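PDB 4CRQ: endo-1,3-beta-glucanase, family GH16 from Zobellia galactanivorans, which probably hydrolyses internal beta-1,3-glucosidic bonds of laminarin-type glucans, here as the catalytic GH16 module of a larger modular laminarinase. Local coordinates for residues G102-I105 and T106-W110; T189-F192 and Q193-F196. The protein carries 1 engineered substitution. All coordinates share one frame; numbering follows the deposited sequence.

Contact 1: G102-I105 and T106-W110; sequences GNNI and TSVSW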
ATOM      1  N   GLY A 102       9.641   1.693   6.493  1.00 22.40           N
ATOM      2  CA  GLY A 102      10.420   1.522   7.724  1.00 24.80           C
ATOM      3  C   GLY A 102      10.083   2.606   8.738  1.00 26.18           C
ATOM      4  O   GLY A 102       9.928   3.788   8.368  1.00 26.20           O
ATOM      5  N   ASN A 103       9.949   2.207  10.009  1.00 25.93           N
ATOM      6  CA  ASN A 103       9.783   3.173  11.124  1.00 26.97           C
ATOM      7  C   ASN A 103      10.809   4.289  11.110  1.00 29.45           C
ATOM      8  O   ASN A 103      10.513   5.417  11.526  1.00 29.88           O
ATOM      9  CB  ASN A 103       9.923   2.483  12.475  1.00 29.65           C
ATOM     10  CG  ASN A 103       8.684   1.726  12.894  1.00 27.27           C
ATOM     11  OD1 ASN A 103       7.643   1.742  12.213  1.00 28.71           O
ATOM     12  ND2 ASN A 103       8.787   1.056  14.025  1.00 27.01           N
ATOM     13  N   ASN A 104      12.023   3.978  10.640  1.00 27.40           N
ATOM     14  CA  ASN A 104      13.114   4.974  10.683  1.00 29.62           C
ATOM     15  C   ASN A 104      13.044   6.065   9.590  1.00 28.06           C
ATOM     16  O   ASN A 104      13.986   6.863   9.447  1.00 34.15           O
ATOM     17  CB  ASN A 104      14.491   4.281  10.719  1.00 32.67           C
ATOM     18  CG  ASN A 104      14.822   3.523   9.437  1.00 29.49           C
ATOM     19  OD1 ASN A 104      13.995   3.406   8.512  1.00 33.27           O
ATOM     20  ND2 ASN A 104      16.033   2.991   9.381  1.00 31.62           N
ATOM     21  N   ILE A 105      11.940   6.095   8.833  1.00 29.46           N
ATOM     22  CA  ILE A 105      11.708   7.138   7.817  1.00 28.71           C
ATOM     23  C   ILE A 105      11.903   8.533   8.444  1.00 29.57           C
ATOM     24  O   ILE A 105      12.403   9.454   7.799  1.00 33.92           O
ATOM     25  CB  ILE A 105      10.315   6.989   7.123  1.00 29.59           C
ATOM     26  CG1 ILE A 105      10.236   7.890   5.871  1.00 29.94           C
ATOM     27  CG2 ILE A 105       9.128   7.178   8.096  1.00 30.54           C
ATOM     28  CD1 ILE A 105       9.063   7.648   4.944  1.00 31.30           C
ATOM     29  N   THR A 106      11.499   8.666   9.713  1.00 32.65           N
ATOM     30  CA  THR A 106      11.621   9.935  10.455  1.00 35.49           C
ATOM     31  C   THR A 106      13.079  10.384  10.664  1.00 33.36           C
ATOM     32  O   THR A 106      13.324  11.580  10.884  1.00 40.88           O
ATOM     33  CB  THR A 106      10.876   9.874  11.803  1.00 36.62           C
ATOM     34  OG1 THR A 106      11.310   8.714  12.528  1.00 39.39           O
ATOM     35  CG2 THR A 106       9.353   9.808  11.581  1.00 38.02           C
ATOM     36  N   SER A 107      14.034   9.455  10.591  1.00 36.09           N
ATOM     37  CA  SER A 107      15.442   9.843  10.738  1.00 38.70           C
ATOM     38  C   SER A 107      16.294   9.665   9.482  1.00 35.95           C
ATOM     39  O   SER A 107      17.139  10.461   9.256  1.00 48.96           O
ATOM     40  CB  SER A 107      16.100   9.181  11.960  1.00 43.84           C
ATOM     41  OG  SER A 107      16.011   7.780  11.899  1.00 44.92           O
ATOM     42  N   VAL A 108      16.035   8.617   8.686  1.00 37.84           N
ATOM     43  CA  VAL A 108      16.870   8.337   7.477  1.00 39.65           C
ATOM     44  C   VAL A 108      16.206   8.727   6.146  1.00 39.17           C
ATOM     45  O   VAL A 108      16.850   8.669   5.084  1.00 39.58           O
ATOM     46  CB  VAL A 108      17.371   6.857   7.413  1.00 37.09           C
ATOM     47  CG1 VAL A 108      18.139   6.485   8.685  1.00 40.23           C
ATOM     48  CG2 VAL A 108      16.219   5.883   7.152  1.00 36.61           C
ATOM     49  N   SER A 109      14.929   9.115   6.217  1.00 36.03           N
ATOM     50  CA  SER A 109      14.116   9.543   5.060  1.00 36.24           C
ATOM     51  C   SER A 109      13.843   8.374   4.073  1.00 37.03           C
ATOM     52  O   SER A 109      14.157   7.207   4.374  1.00 37.80           O
ATOM     53  CB  SER A 109      14.748  10.796   4.396  1.00 43.18           C
ATOM     54  OG  SER A 109      13.845  11.431   3.520  1.00 50.28           O
ATOM     55  N   TRP A 110      13.255   8.685   2.918  1.00 38.30           N
ATOM     56  CA  TRP A 110      12.950   7.703   1.877  1.00 35.59           C
ATOM     57  C   TRP A 110      13.920   7.910   0.738  1.00 35.66           C
ATOM     58  O   TRP A 110      14.250   9.061   0.440  1.00 37.98           O
ATOM     59  CB  TRP A 110      11.487   7.828   1.435  1.00 32.53           C
ATOM     60  CG  TRP A 110      11.062   6.807   0.395  1.00 30.26           C
ATOM     61  CD1 TRP A 110      10.393   5.593   0.603  1.00 33.66           C
ATOM     62  CD2 TRP A 110      11.283   6.878  -1.064  1.00 30.21           C
ATOM     63  NE1 TRP A 110      10.192   4.936  -0.588  1.00 35.00           N
ATOM     64  CE2 TRP A 110      10.698   5.645  -1.627  1.00 34.61           C
ATOM     65  CE3 TRP A 110      11.893   7.810  -1.944  1.00 34.54           C
ATOM     66  CZ2 TRP A 110      10.721   5.371  -2.995  1.00 37.94           C
ATOM     67  CZ3 TRP A 110      11.909   7.518  -3.324  1.00 39.37           C
ATOM     68  CH2 TRP A 110      11.339   6.328  -3.835  1.00 40.14           C
TER
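Val108 N meets Asn104 O almost straight on, at 2.8 Å with an N-H...O angle of 174°, while Ser107 N approaches the same oxygen from above the carbonyl plane, also at 2.8 Å. Two backbone donors therefore grip one acceptor. One residue on, Ser109 N bonds Ile105 O at 3.0 Å, bent to 133°, and Ser109 then takes a positive phi as the chain leaves the helix.

The packed side chain is that of Asn104. A chi1 of 67° sets its CG between backbone N and carbonyl carbon, with the amide against Val108. The two side chains cross at a slant, and Val108 CG2 touches Asn104 CG at 3.6 Å. The amide's polar end is anchored outside the turn, where ND2 bonds Glu191 OE1. A leucine in place of Asn104 would probably leave the Glu191 carboxylate without this amide donor.

The rest is looser. Thr106, Ser107 and Ser109 lie toward solvent. Ile105 reaches Trp110 only at the margin, CD1 to CB at 4.3 Å, and otherwise turns to Phe197 and Gln72. Trp110 swings its indole away from the turn, to where NE1 bonds Glu115 at the start of strand 115-117.

Ile105 N bonds Gly102 O at 3.1 Å, closing a type I beta turn at the end of strand 94-102. Asn104 then occupies the N-cap position without a side-chain cap, and a single helical turn follows: a strand-turn-helix connection on the surface of the GH16 beta-sandwich.

Contact 2: T189-F192 and Q193-F196; sequences TGEF and QNEF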
ATOM      1  N   THR A 189      20.468  -4.182   1.203  1.00 42.84           N
ATOM      2  CA  THR A 189      19.094  -4.453   1.702  1.00 42.83           C
ATOM      3  C   THR A 189      18.964  -4.582   3.240  1.00 44.13           C
ATOM      4  O   THR A 189      17.915  -5.049   3.732  1.00 40.26           O
ATOM      5  CB  THR A 189      18.478  -5.732   1.070  1.00 38.56           C
ATOM      6  OG1 THR A 189      19.338  -6.849   1.347  1.00 41.64           O
ATOM      7  CG2 THR A 189      18.231  -5.571  -0.453  1.00 38.20           C
ATOM      8  N   GLY A 190      20.003  -4.165   3.989  1.00 42.35           N
ATOM      9  CA  GLY A 190      20.020  -4.201   5.475  1.00 40.75           C
ATOM     10  C   GLY A 190      18.828  -3.518   6.141  1.00 34.07           C
ATOM     11  O   GLY A 190      18.394  -3.912   7.231  1.00 34.54           O
ATOM     12  N   GLU A 191      18.287  -2.505   5.471  1.00 35.87           N
ATOM     13  CA  GLU A 191      17.119  -1.762   5.970  1.00 33.21           C
ATOM     14  C   GLU A 191      15.867  -2.631   6.148  1.00 32.26           C
ATOM     15  O   GLU A 191      14.969  -2.275   6.918  1.00 30.78           O
ATOM     16  CB  GLU A 191      16.837  -0.539   5.083  1.00 40.77           C
ATOM     17  CG  GLU A 191      18.007   0.446   5.090  1.00 49.98           C
ATOM     18  CD  GLU A 191      18.215   1.172   6.414  1.00 57.90           C
ATOM     19  OE1 GLU A 191      17.225   1.452   7.146  1.00 55.13           O
ATOM     20  OE2 GLU A 191      19.384   1.478   6.729  1.00 65.03           O
ATOM     21  N   PHE A 192      15.810  -3.776   5.457  1.00 28.14           N
ATOM     22  CA  PHE A 192      14.658  -4.698   5.622  1.00 28.29           C
ATOM     23  C   PHE A 192      14.759  -5.613   6.857  1.00 30.38           C
ATOM     24  O   PHE A 192      13.944  -6.524   7.024  1.00 32.22           O
ATOM     25  CB  PHE A 192      14.381  -5.451   4.301  1.00 28.24           C
ATOM     26  CG  PHE A 192      14.017  -4.521   3.182  1.00 30.08           C
ATOM     27  CD1 PHE A 192      12.703  -4.013   3.069  1.00 30.11           C
ATOM     28  CD2 PHE A 192      14.990  -4.127   2.240  1.00 31.30           C
ATOM     29  CE1 PHE A 192      12.371  -3.133   2.029  1.00 31.10           C
ATOM     30  CE2 PHE A 192      14.667  -3.251   1.197  1.00 29.09           C
ATOM     31  CZ  PHE A 192      13.350  -2.755   1.093  1.00 32.85           C
ATOM     32  N   GLN A 193      15.745  -5.349   7.719  1.00 29.52           N
ATOM     33  CA  GLN A 193      15.894  -6.043   8.994  1.00 31.33           C
ATOM     34  C   GLN A 193      15.386  -5.196  10.169  1.00 32.01           C
ATOM     35  O   GLN A 193      15.740  -5.434  11.317  1.00 38.51           O
ATOM     36  CB  GLN A 193      17.360  -6.429   9.242  1.00 34.96           C
ATOM     37  CG  GLN A 193      18.000  -7.201   8.118  1.00 40.33           C
ATOM     38  CD  GLN A 193      17.473  -8.603   7.989  1.00 43.87           C
ATOM     39  OE1 GLN A 193      17.048  -9.211   8.960  1.00 49.85           O
ATOM     40  NE2 GLN A 193      17.511  -9.128   6.786  1.00 51.07           N
ATOM     41  N   ASN A 194      14.550  -4.216   9.875  1.00 30.64           N
ATOM     42  CA  ASN A 194      14.012  -3.289  10.868  1.00 30.18           C
ATOM     43  C   ASN A 194      12.482  -3.362  10.924  1.00 27.84           C
ATOM     44  O   ASN A 194      11.866  -4.084  10.116  1.00 28.45           O
ATOM     45  CB  ASN A 194      14.483  -1.864  10.540  1.00 30.72           C
ATOM     46  CG  ASN A 194      16.007  -1.680  10.619  1.00 36.92           C
ATOM     47  OD1 ASN A 194      16.604  -0.967   9.793  1.00 42.94           O
ATOM     48  ND2 ASN A 194      16.639  -2.299  11.612  1.00 36.41           N
ATOM     49  N   GLU A 195      11.870  -2.625  11.859  1.00 25.87           N
ATOM     50  CA  GLU A 195      10.408  -2.587  11.974  1.00 23.92           C
ATOM     51  C   GLU A 195       9.801  -1.662  10.918  1.00 25.54           C
ATOM     52  O   GLU A 195      10.336  -0.585  10.633  1.00 25.59           O
ATOM     53  CB  GLU A 195       9.932  -2.156  13.365  1.00 25.63           C
ATOM     54  CG  GLU A 195      10.257  -3.178  14.432  1.00 29.86           C
ATOM     55  CD  GLU A 195       9.435  -3.041  15.695  1.00 43.55           C
ATOM     56  OE1 GLU A 195       8.415  -2.337  15.726  1.00 40.79           O
ATOM     57  OE2 GLU A 195       9.806  -3.668  16.690  1.00 51.85           O
ATOM     58  N   PHE A 196       8.679  -2.100  10.351  1.00 22.39           N
ATOM     59  CA  PHE A 196       7.935  -1.357   9.325  1.00 21.04           C
ATOM     60  C   PHE A 196       6.480  -1.170   9.750  1.00 20.96           C
ATOM     61  O   PHE A 196       5.913  -2.067  10.381  1.00 21.56           O
ATOM     62  CB  PHE A 196       7.931  -2.110   7.961  1.00 21.09           C
ATOM     63  CG  PHE A 196       9.223  -2.017   7.142  1.00 23.00           C
ATOM     64  CD1 PHE A 196      10.483  -2.374   7.661  1.00 24.63           C
ATOM     65  CD2 PHE A 196       9.149  -1.597   5.804  1.00 24.11           C
ATOM     66  CE1 PHE A 196      11.625  -2.270   6.863  1.00 22.95           C
ATOM     67  CE2 PHE A 196      10.278  -1.499   5.003  1.00 25.50           C
ATOM     68  CZ  PHE A 196      11.526  -1.835   5.529  1.00 24.37           C
TER
HETATM   69  O   HOH W   1      18.725  -7.389   4.822  1.00 47.80           O
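A 3-10 turn leading into strand 196-204 of the GH16 beta-sandwich brings Phe192 and Phe196 together on its buried side. The ring planes are only 20° apart, but with centroids 5.6 Å apart they are offset so far that little of one ring lies over the other; the tip of Phe196, CZ, meets Phe192 CD1 obliquely at 3.5 Å. Ile116 of strand 115-117 packs against both rings, and Trp163 meets Phe196 edge to face.

The edge of Phe196 also meets a backbone carbonyl: Glu191 O lies near the ring plane, 3.3 Å from CE1. The turn itself is drawn in by Gln193 N, which bonds Gly190 O at 3.1 Å from above the carbonyl plane, following the bond of Phe192 N to Thr189 O.

On the polar side, chi1 of -53° puts Gln193 CG beside its backbone N, 3.4 Å from Gly190 O, and the bend at chi2 turns the amide back toward Thr189. A water accepts from Gln193 NE2 at 2.9 Å and donates weakly to Thr189 O, while OE1 is held by Tyr79 and NE2 also by Ala165 O. Asn194 leans over Glu191 O without bonding it.

The turn is thus two-sided. Aromatic packing, with a carbonyl at the ring edge, where the slightly positive C-H rim probably suits it, seats it in the core, and its outer polar groups are tied down at several points, which probably limits how far Gln193 can swing.

In the fold
Contact 1 is a surface helical turn with no fully buried touching residue; contact 2 is partly buried, with two phenylalanines set into the core. Both are short turns next to sandwich strands, one following strand 94-102 and the other preceding its antiparallel partner 196-204, and both lie far from the calcium site. Contact 1 rests mainly on backbone bonds, two of them to one carbonyl, whereas contact 2 adds ring packing and a water bridge. They also touch directly: Asn103 N probably bonds Glu195 O at 2.9 Å, and Gly102 N lies against Phe196 CD2 at 3.4 Å, so the neighbouring strands have their turns side by side.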